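Local coordinates for arginyl-trna synthetase (Thermus thermophilus, PDB 1IQ0), which probably catalyses the ATP-dependent attachment of L-arginine to its cognate tRNA(Arg), as a monomeric class I aminoacyl-tRNA synthetase, at residues Gln309-Gly314 with Ala341-Ala346; Ala246-Lys251 with Glu317-Arg322; Ile54-Lys59 with Ala71-Gly76; Val21-Ala26 with Val38-Leu43. One frame throughout, in Å; residues are numbered along the deposited sequence.

Contact 1 of 4, residues Gln309-Gly314 with Ala341-Ala346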
# COMPACT_ATOMS: atom_id res chain seq x y z
N GLN A 309 11.58 -12.13 11.71
CA GLN A 309 11.89 -10.71 11.69
C GLN A 309 13.41 -10.52 11.69
O GLN A 309 13.93 -9.65 11.00
CB GLN A 309 11.31 -10.01 12.93
CG GLN A 309 11.55 -8.51 12.99
CD GLN A 309 10.78 -7.75 11.92
OE1 GLN A 309 9.63 -8.09 11.61
NE2 GLN A 309 11.40 -6.71 11.36
N PHE A 310 14.11 -11.33 12.48
CA PHE A 310 15.57 -11.25 12.55
C PHE A 310 16.22 -11.51 11.20
O PHE A 310 17.18 -10.84 10.82
CB PHE A 310 16.10 -12.25 13.59
CG PHE A 310 16.04 -11.75 15.02
CD1 PHE A 310 16.64 -12.48 16.05
CD2 PHE A 310 15.41 -10.55 15.34
CE1 PHE A 310 16.60 -12.03 17.37
CE2 PHE A 310 15.37 -10.09 16.66
CZ PHE A 310 15.97 -10.83 17.68
N TRP A 311 15.68 -12.48 10.46
CA TRP A 311 16.22 -12.81 9.14
C TRP A 311 15.96 -11.66 8.17
O TRP A 311 16.83 -11.29 7.40
CB TRP A 311 15.57 -14.09 8.60
CG TRP A 311 15.92 -14.34 7.15
CD1 TRP A 311 17.06 -14.91 6.66
CD2 TRP A 311 15.13 -13.98 6.01
NE1 TRP A 311 17.04 -14.92 5.28
CE2 TRP A 311 15.86 -14.35 4.86
CE3 TRP A 311 13.87 -13.38 5.85
CZ2 TRP A 311 15.38 -14.14 3.56
CZ3 TRP A 311 13.39 -13.16 4.56
CH2 TRP A 311 14.14 -13.54 3.44
N LYS A 312 14.75 -11.11 8.22
CA LYS A 312 14.38 -10.01 7.34
C LYS A 312 15.35 -8.84 7.46
O LYS A 312 15.69 -8.20 6.46
CB LYS A 312 12.97 -9.50 7.67
CG LYS A 312 11.84 -10.45 7.29
CD LYS A 312 10.48 -9.79 7.56
CE LYS A 312 9.31 -10.63 7.05
NZ LYS A 312 8.02 -9.98 7.43
N MET A 313 15.81 -8.57 8.68
CA MET A 313 16.74 -7.46 8.90
C MET A 313 18.22 -7.87 8.91
O MET A 313 19.07 -7.09 9.32
CB MET A 313 16.36 -6.72 10.20
CG MET A 313 14.97 -6.05 10.11
SD MET A 313 14.38 -5.27 11.63
CE MET A 313 13.72 -3.67 10.97
N GLY A 314 18.51 -9.08 8.46
CA GLY A 314 19.89 -9.53 8.38
C GLY A 314 20.58 -9.96 9.66
O GLY A 314 21.78 -10.22 9.67
N ALA A 341 22.30 -18.48 -0.76
CA ALA A 341 22.00 -17.98 0.57
C ALA A 341 21.75 -16.47 0.48
O ALA A 341 22.53 -15.75 -0.14
CB ALA A 341 23.16 -18.27 1.52
N TYR A 342 20.68 -16.00 1.11
CA TYR A 342 20.35 -14.59 1.03
C TYR A 342 19.47 -14.05 2.15
O TYR A 342 18.56 -14.72 2.63
CB TYR A 342 19.65 -14.32 -0.31
CG TYR A 342 19.03 -12.95 -0.45
CD1 TYR A 342 19.76 -11.87 -0.94
CD2 TYR A 342 17.69 -12.73 -0.11
CE1 TYR A 342 19.19 -10.61 -1.08
CE2 TYR A 342 17.10 -11.47 -0.25
CZ TYR A 342 17.86 -10.41 -0.73
OH TYR A 342 17.29 -9.17 -0.89
N THR A 343 19.76 -12.81 2.53
CA THR A 343 19.02 -12.06 3.54
C THR A 343 18.82 -10.68 2.92
O THR A 343 19.76 -10.11 2.36
CB THR A 343 19.81 -11.87 4.83
OG1 THR A 343 20.02 -13.13 5.47
CG2 THR A 343 19.05 -10.97 5.75
N PRO A 344 17.61 -10.12 3.01
CA PRO A 344 17.33 -8.79 2.45
C PRO A 344 18.05 -7.66 3.18
O PRO A 344 18.23 -6.57 2.63
CB PRO A 344 15.81 -8.65 2.59
CG PRO A 344 15.31 -10.04 2.86
CD PRO A 344 16.40 -10.67 3.66
N LYS A 345 18.46 -7.92 4.42
CA LYS A 345 19.13 -6.89 5.22
C LYS A 345 18.26 -5.63 5.25
O LYS A 345 18.74 -4.52 5.07
CB LYS A 345 20.50 -6.54 4.63
CG LYS A 345 21.51 -7.68 4.61
CD LYS A 345 22.86 -7.17 4.10
CE LYS A 345 23.92 -8.27 4.09
NZ LYS A 345 23.61 -9.35 3.12
N ALA A 346 16.96 -5.81 5.49
CA ALA A 346 16.03 -4.70 5.50
C ALA A 346 16.29 -3.67 6.58
O ALA A 346 16.53 -4.01 7.74
CB ALA A 346 14.60 -5.22 5.63
O HOH W 1 19.10 -4.37 8.89
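W311 and P344 make the tight side of this contact. P344 reaches over one face of the indole, its CD 3.7 Å from the centroid of the W311 six-membered ring and 16° off the ring normal. This is a CH-pi contact, for which the slightly polarised CD of a proline is well suited. The two side chains cross at about a right angle. With CG anti to the backbone N (chi1 170°), W311 swings from a helix flank towards residues 341-346, and this brings its polar edge to the backbone there. W311 NE1 gives a weak hydrogen bond to Y342 O at 3.1 Å, bent to 135° at the hydrogen, so the indole is gripped by face and edge together. L146 also touches the buried ring.

A straighter bond follows at the helix end: A346 N donates to K312 O at 2.9 Å, in the carbonyl plane, while the small A346 CB sits 3.3 Å from the same oxygen. The side chain of K312 leaves in another direction, to a salt bridge with E108.

Packing slackens beyond this point. K345 is exposed and covers little, and M313 comes near chiefly through CG, 3.5 Å from A346 O. A water bridges the two backbones instead, donating to both M313 O and A346 O. G314, with positive phi and no side chain to hinder the turn, is the C-prime residue of the Schellman motif that ends helix 301-312. The whole is a capped helix terminus packed beside the loop that leads into strand 348-354 of a Rossmann-type catalytic domain, as in class I synthetases.

Contact 2 of 4, residues Ala246-Lys251 with Glu317-Arg322; sequences AGLLQK and EGLRFR
K251 reaches back over the start of its own helix to E317, beside a Schellman motif in the class I catalytic domain. G247, whose positive phi suits a residue without CB, ends helix 240-245 in that motif and is also the N-cap of helix 248-256.

The lysine can be followed outward. Its CB points toward residues 317-322, and CG, anti to the carbonyl carbon (chi1 -66°), continues as a spacer in a chain that stays extended to the end. CD is the first atom to meet the other segment, 3.7 Å from E317 O; CE passes the same oxygen slightly farther off. NZ then donates twice, to E317 O at 2.9 Å and to A246 O at 3.0 Å. The A246 bond runs nearly along the C=O axis (165°), whereas at E317 O the donor is tilted 32° from the carbonyl plane. One ammonium group thus ties two backbones together, and A246 O, just past the C-terminal end of helix 240-245, would be expected to suit the positive charge.

Beneath the lysine the contact is apolar. L248 CD1 meets L319 CD2 at 4.0 Å, the two leucines crossing at about a right angle, and both also rest on W311 of helix 301-312. Branched aliphatic chains suit this buried layer beside the sheet that strand 320-323 joins. G318 lies where a side chain would run into A246 O, and its backbone angles are also ones that only glycine takes easily. The small A246 methyl fits against that bare backbone: its CB lies 3.4 Å from G318 C, with L319 CD1 at 3.5 Å.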
# COMPACT_ATOMS: atom_id res chain seq x y z
N ALA A 246 16.26 -23.87 7.70
CA ALA A 246 17.26 -22.83 7.93
C ALA A 246 17.59 -22.69 9.41
O ALA A 246 18.53 -21.99 9.77
CB ALA A 246 16.76 -21.50 7.38
N GLY A 247 16.81 -23.35 10.26
CA GLY A 247 17.03 -23.28 11.70
C GLY A 247 16.93 -21.88 12.29
O GLY A 247 17.58 -21.59 13.29
N LEU A 248 16.11 -21.01 11.69
CA LEU A 248 15.99 -19.64 12.19
C LEU A 248 15.48 -19.60 13.63
O LEU A 248 15.93 -18.77 14.43
CB LEU A 248 15.06 -18.80 11.29
CG LEU A 248 15.49 -18.59 9.84
CD1 LEU A 248 14.53 -17.62 9.13
CD2 LEU A 248 16.90 -18.03 9.80
N LEU A 249 14.56 -20.49 13.97
CA LEU A 249 14.00 -20.53 15.31
C LEU A 249 15.06 -20.72 16.39
O LEU A 249 15.20 -19.90 17.29
CB LEU A 249 12.96 -21.65 15.42
CG LEU A 249 12.29 -21.82 16.78
CD1 LEU A 249 11.72 -20.49 17.30
CD2 LEU A 249 11.20 -22.85 16.64
N GLN A 250 15.81 -21.82 16.29
CA GLN A 250 16.86 -22.12 17.26
C GLN A 250 17.91 -21.01 17.34
O GLN A 250 18.37 -20.67 18.42
CB GLN A 250 17.55 -23.45 16.93
CG GLN A 250 16.67 -24.67 17.12
CD GLN A 250 16.09 -24.76 18.54
OE1 GLN A 250 16.84 -24.79 19.52
NE2 GLN A 250 14.77 -24.82 18.64
N LYS A 251 18.28 -20.46 16.19
CA LYS A 251 19.26 -19.39 16.14
C LYS A 251 18.74 -18.15 16.86
O LYS A 251 19.49 -17.50 17.60
CB LYS A 251 19.61 -19.03 14.69
CG LYS A 251 20.33 -20.14 13.93
CD LYS A 251 20.52 -19.82 12.45
CE LYS A 251 21.08 -21.04 11.70
NZ LYS A 251 21.25 -20.81 10.23
N GLU A 317 20.75 -15.68 9.41
CA GLU A 317 20.88 -16.22 8.05
C GLU A 317 20.49 -17.69 8.01
O GLU A 317 20.32 -18.33 9.05
CB GLU A 317 22.31 -16.05 7.54
CG GLU A 317 22.73 -14.59 7.36
CD GLU A 317 24.19 -14.44 6.93
OE1 GLU A 317 24.58 -15.03 5.90
OE2 GLU A 317 24.93 -13.73 7.63
N GLY A 318 20.34 -18.24 6.80
CA GLY A 318 19.99 -19.64 6.66
C GLY A 318 19.13 -19.96 5.45
O GLY A 318 19.21 -21.05 4.90
N LEU A 319 18.31 -18.99 5.04
CA LEU A 319 17.42 -19.16 3.89
C LEU A 319 18.19 -19.09 2.56
O LEU A 319 19.09 -18.25 2.39
CB LEU A 319 16.33 -18.09 3.94
CG LEU A 319 14.87 -18.44 4.29
CD1 LEU A 319 14.77 -19.76 5.03
CD2 LEU A 319 14.26 -17.30 5.12
N ARG A 320 17.83 -19.98 1.63
CA ARG A 320 18.45 -20.05 0.31
C ARG A 320 17.37 -19.87 -0.74
O ARG A 320 16.24 -20.35 -0.57
CB ARG A 320 19.14 -21.40 0.11
CG ARG A 320 20.36 -21.59 0.97
CD ARG A 320 20.96 -22.98 0.84
NE ARG A 320 22.19 -23.09 1.62
CZ ARG A 320 23.33 -22.50 1.29
NH1 ARG A 320 23.42 -21.77 0.18
NH2 ARG A 320 24.39 -22.62 2.08
N PHE A 321 17.72 -19.21 -1.84
CA PHE A 321 16.77 -18.92 -2.91
C PHE A 321 17.15 -19.37 -4.32
O PHE A 321 18.32 -19.55 -4.63
CB PHE A 321 16.48 -17.42 -2.94
CG PHE A 321 15.83 -16.91 -1.70
CD1 PHE A 321 16.56 -16.73 -0.53
CD2 PHE A 321 14.46 -16.66 -1.67
CE1 PHE A 321 15.94 -16.33 0.64
CE2 PHE A 321 13.83 -16.25 -0.50
CZ PHE A 321 14.57 -16.09 0.65
N ARG A 322 16.13 -19.51 -5.16
CA ARG A 322 16.28 -19.91 -6.56
C ARG A 322 15.05 -19.40 -7.31
O ARG A 322 14.11 -18.90 -6.69
CB ARG A 322 16.36 -21.44 -6.67
CG ARG A 322 15.09 -22.16 -6.25
CD ARG A 322 15.26 -23.68 -6.18
NE ARG A 322 15.50 -24.27 -7.49
CZ ARG A 322 16.69 -24.65 -7.94
NH1 ARG A 322 17.76 -24.50 -7.18
NH2 ARG A 322 16.81 -25.17 -9.15

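Contact 3 of 4, residues Ile54-Lys59 with Ala71-Gly76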
# COMPACT_ATOMS: atom_id res chain seq x y z
N ILE A 54 5.28 35.43 15.73
CA ILE A 54 6.22 34.45 15.20
C ILE A 54 6.15 34.47 13.67
O ILE A 54 7.17 34.32 12.99
CB ILE A 54 5.89 33.03 15.70
CG1 ILE A 54 5.68 33.06 17.22
CG2 ILE A 54 7.02 32.08 15.36
CD1 ILE A 54 5.27 31.72 17.81
N ALA A 55 4.95 34.66 13.14
CA ALA A 55 4.76 34.70 11.69
C ALA A 55 5.50 35.90 11.10
O ALA A 55 6.22 35.77 10.11
CB ALA A 55 3.27 34.77 11.36
N GLN A 56 5.31 37.07 11.70
CA GLN A 56 5.97 38.29 11.23
C GLN A 56 7.48 38.12 11.37
O GLN A 56 8.25 38.58 10.52
CB GLN A 56 5.51 39.50 12.04
CG GLN A 56 6.16 40.81 11.64
CD GLN A 56 5.89 41.19 10.19
OE1 GLN A 56 4.74 41.36 9.79
NE2 GLN A 56 6.95 41.31 9.40
N GLU A 57 7.89 37.46 12.44
CA GLU A 57 9.30 37.20 12.72
C GLU A 57 9.88 36.33 11.60
O GLU A 57 10.92 36.66 11.03
CB GLU A 57 9.43 36.47 14.06
CG GLU A 57 10.82 35.93 14.37
CD GLU A 57 11.85 37.02 14.58
OE1 GLU A 57 11.64 37.86 15.48
OE2 GLU A 57 12.86 37.04 13.84
N LEU A 58 9.20 35.23 11.30
CA LEU A 58 9.63 34.31 10.26
C LEU A 58 9.73 35.04 8.92
O LEU A 58 10.66 34.83 8.15
CB LEU A 58 8.65 33.14 10.15
CG LEU A 58 8.95 32.08 9.09
CD1 LEU A 58 10.36 31.53 9.29
CD2 LEU A 58 7.92 30.97 9.18
N LYS A 59 8.74 35.89 8.66
CA LYS A 59 8.71 36.65 7.42
C LYS A 59 9.96 37.53 7.30
O LYS A 59 10.52 37.68 6.22
CB LYS A 59 7.46 37.53 7.38
CG LYS A 59 7.31 38.33 6.10
CD LYS A 59 6.15 39.31 6.21
CE LYS A 59 5.90 40.02 4.88
NZ LYS A 59 7.15 40.62 4.36
N ALA A 71 4.95 37.04 0.95
CA ALA A 71 4.65 36.30 2.17
C ALA A 71 3.80 37.22 3.04
O ALA A 71 4.16 38.38 3.24
CB ALA A 71 5.94 35.92 2.89
N VAL A 72 2.69 36.71 3.54
CA VAL A 72 1.79 37.52 4.36
C VAL A 72 1.41 36.88 5.68
O VAL A 72 0.79 35.81 5.70
CB VAL A 72 0.49 37.83 3.59
CG1 VAL A 72 -0.40 38.76 4.41
CG2 VAL A 72 0.82 38.46 2.24
N PRO A 73 1.78 37.52 6.80
CA PRO A 73 1.43 36.97 8.12
C PRO A 73 -0.07 37.14 8.32
O PRO A 73 -0.57 38.27 8.36
CB PRO A 73 2.24 37.85 9.08
CG PRO A 73 3.41 38.28 8.25
CD PRO A 73 2.76 38.60 6.92
N VAL A 74 -0.80 36.04 8.43
CA VAL A 74 -2.25 36.11 8.59
C VAL A 74 -2.75 35.39 9.84
O VAL A 74 -2.89 34.16 9.84
CB VAL A 74 -2.98 35.53 7.36
CG1 VAL A 74 -4.48 35.73 7.51
CG2 VAL A 74 -2.48 36.20 6.10
N GLY A 75 -3.02 36.16 10.89
CA GLY A 75 -3.52 35.61 12.14
C GLY A 75 -3.05 34.21 12.52
O GLY A 75 -3.82 33.26 12.48
N GLY A 76 -1.78 34.10 12.90
CA GLY A 76 -1.25 32.80 13.30
C GLY A 76 -0.49 32.06 12.23
O GLY A 76 0.49 31.38 12.51
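The puckered ring of P73 meets the helix by its rim, with A55, Q56 and K59 set round its outer carbons; the truly flat group is the Q56 carboxamide, whose oxygen comes to P73 CG. On that rim, P73 CB approaches A55 CB at 4.0 Å, CG lies 3.7 Å from Q56 OE1, and CD lies 3.5 Å from K59 CD. The amide of Q56 brings its oxygen to the proline, while NE2 is hydrogen-bonded to D60. A proline suits this strand position because its compact ring packs against A55, Q56 and K59, and its nitrogen has no N-H that would need an acceptor. L78 of the neighbouring strand also touches it.

K59 crosses the proline side chain at about a right angle, its CD beside the CG-CD rim. With CG anti to the backbone N (chi1 -178°), its methylenes are thrown down towards the strand, where CG is 4.2 Å from A71 CB. Replaced by an alanine here, the lysine would lose its long methylene arm, which is likely to leave P73 CG and CD without their cover on that side. Small A55 and A71 let backbone and backbone come close, and no hydrogen bond crosses the contact.

The axes of the short segments pass 7.8 Å apart at 167°, so helix 54-59 runs almost antiparallel to strand 71-74. Beyond it, G75 and G76 make the turn into strand 77-82, with positive phi at both. This is helix-on-sheet packing, helix 51-60 lying along the outermost strand of the four-stranded antiparallel sheet in the N-terminal domain.

Contact 4 of 4, residues Val21-Ala26 with Val38-Leu43; sequences VRLKVA and VPLFAL
L23 and V38 make the closest of the apolar contacts. L23 CB sits 3.4 Å from V38 CG2, and L23 CD1 lies 3.5 Å from the same methyl, both tighter than usual for carbons, with the side chains crossing at about a right angle. V38 places CG2 anti to its backbone N (chi1 62°), leaving CG1 in the crowded position, and so turns that methyl to the leucine. Farther out, L23 CD1 reaches L40 CG and L43 CD1, each at 4.4 Å. V21 and L43 slide past each other in opposite directions, V21 CG1 meeting L43 CD2 at 3.6 Å. Branched aliphatic residues suit the place because their methyls fill it from several angles; L14 of helix 3-15 also rests on L23.

A second kind of contact sets carbon against backbone oxygen. L23 CD1 lies 3.6 Å from P39 O, and K24 O lies 3.6 Å from P39 CD. No hydrogen bond crosses between the segments, so the two are held to each other by van der Waals packing. Cutting L23 back to an alanine would remove both of its end methyls, which is likely to open a gap beside V38 CG2 and deprive L14 of part of its packing.

The chain 21-26 is instead fastened by polar groups of helix 3-15, V25 N to E7 and V25 O to R3, while A26 pairs with G37 by a backbone bond. The arrangement is an extended linker packed on the core of a small helix-and-sheet domain, where it enters the antiparallel sheet of the arginyl-tRNA synthetase N-terminal domain.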
# COMPACT_ATOMS: atom_id res chain seq x y z
N VAL A 21 12.97 23.35 14.56
CA VAL A 21 11.82 22.51 14.24
C VAL A 21 11.39 22.70 12.78
O VAL A 21 11.59 23.76 12.20
CB VAL A 21 10.62 22.84 15.16
CG1 VAL A 21 10.21 24.29 14.97
CG2 VAL A 21 9.46 21.91 14.86
N ARG A 22 10.81 21.65 12.20
CA ARG A 22 10.35 21.70 10.82
C ARG A 22 8.83 21.81 10.75
O ARG A 22 8.11 21.04 11.39
CB ARG A 22 10.81 20.45 10.07
CG ARG A 22 10.24 20.32 8.66
CD ARG A 22 10.79 19.09 7.95
NE ARG A 22 12.21 19.22 7.63
CZ ARG A 22 12.70 20.08 6.74
NH1 ARG A 22 11.88 20.88 6.06
NH2 ARG A 22 14.00 20.13 6.51
N LEU A 23 8.34 22.78 9.98
CA LEU A 23 6.91 23.00 9.83
C LEU A 23 6.40 22.55 8.47
O LEU A 23 7.10 22.66 7.46
CB LEU A 23 6.58 24.48 10.03
CG LEU A 23 6.76 25.07 11.43
CD1 LEU A 23 6.34 26.53 11.42
CD2 LEU A 23 5.93 24.29 12.43
N LYS A 24 5.17 22.05 8.44
CA LYS A 24 4.57 21.60 7.19
C LYS A 24 3.71 22.70 6.57
O LYS A 24 2.95 23.38 7.26
CB LYS A 24 3.71 20.36 7.41
CG LYS A 24 4.45 19.14 7.96
CD LYS A 24 5.66 18.75 7.10
CE LYS A 24 5.30 18.61 5.63
NZ LYS A 24 4.11 17.76 5.40
N VAL A 25 3.85 22.87 5.26
CA VAL A 25 3.07 23.87 4.54
C VAL A 25 1.83 23.13 4.02
O VAL A 25 1.88 21.92 3.79
CB VAL A 25 3.88 24.45 3.35
CG1 VAL A 25 3.95 23.45 2.22
CG2 VAL A 25 3.24 25.74 2.87
N ALA A 26 0.73 23.85 3.85
CA ALA A 26 -0.50 23.24 3.35
C ALA A 26 -1.25 24.28 2.53
O ALA A 26 -0.98 25.47 2.63
CB ALA A 26 -1.37 22.77 4.52
N VAL A 38 1.65 28.22 6.48
CA VAL A 38 2.24 27.42 7.52
C VAL A 38 1.68 27.91 8.85
O VAL A 38 1.61 29.12 9.10
CB VAL A 38 3.77 27.53 7.51
CG1 VAL A 38 4.19 28.97 7.79
CG2 VAL A 38 4.37 26.58 8.53
N PRO A 39 1.26 26.98 9.72
CA PRO A 39 0.71 27.35 11.03
C PRO A 39 1.83 27.57 12.05
O PRO A 39 2.82 26.84 12.05
CB PRO A 39 -0.15 26.15 11.38
CG PRO A 39 0.69 25.01 10.87
CD PRO A 39 1.17 25.52 9.51
N LEU A 40 1.67 28.57 12.91
CA LEU A 40 2.68 28.83 13.94
C LEU A 40 2.03 28.79 15.32
O LEU A 40 2.30 29.64 16.17
CB LEU A 40 3.36 30.19 13.72
CG LEU A 40 4.23 30.27 12.47
CD1 LEU A 40 3.35 30.56 11.26
CD2 LEU A 40 5.26 31.36 12.63
N PHE A 41 1.17 27.80 15.52
CA PHE A 41 0.47 27.63 16.79
C PHE A 41 1.20 26.63 17.68
O PHE A 41 1.24 26.79 18.90
CB PHE A 41 -0.96 27.16 16.52
CG PHE A 41 -1.75 28.09 15.64
CD1 PHE A 41 -2.13 29.35 16.11
CD2 PHE A 41 -2.08 27.73 14.34
CE1 PHE A 41 -2.83 30.23 15.29
CE2 PHE A 41 -2.77 28.60 13.52
CZ PHE A 41 -3.15 29.86 13.99
N ALA A 42 1.77 25.61 17.06
CA ALA A 42 2.52 24.60 17.80
C ALA A 42 3.72 25.26 18.47
O ALA A 42 4.14 24.86 19.55
CB ALA A 42 2.98 23.49 16.86
N LEU A 43 4.26 26.29 17.82
CA LEU A 43 5.39 27.02 18.35
C LEU A 43 4.90 28.21 19.16
O LEU A 43 5.62 28.76 19.98
CB LEU A 43 6.29 27.53 17.23
CG LEU A 43 7.03 26.48 16.39
CD1 LEU A 43 7.97 27.20 15.42
CD2 LEU A 43 7.82 25.55 17.29

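From the N terminus, contact 4 closes first, folding residues 21-26 onto 38-43 across a short loop; contact 3 follows in series, closing another short loop from helix 51-60 to strand 68-74. The two touch, with I54 packed on L40 and G76 O probably bonded to L40 N, so both belong to one small sheet domain. Much later, contact 2 opens at 246-251, contact 1 opens at 309-314, then contact 2 closes at 317-322 before contact 1 closes at 341-346: these two cross. W311 and Y342 meet L319, tying helix 301-312 to the catalytic sheet. Contacts 1 and 4 have centres about 38 Å apart.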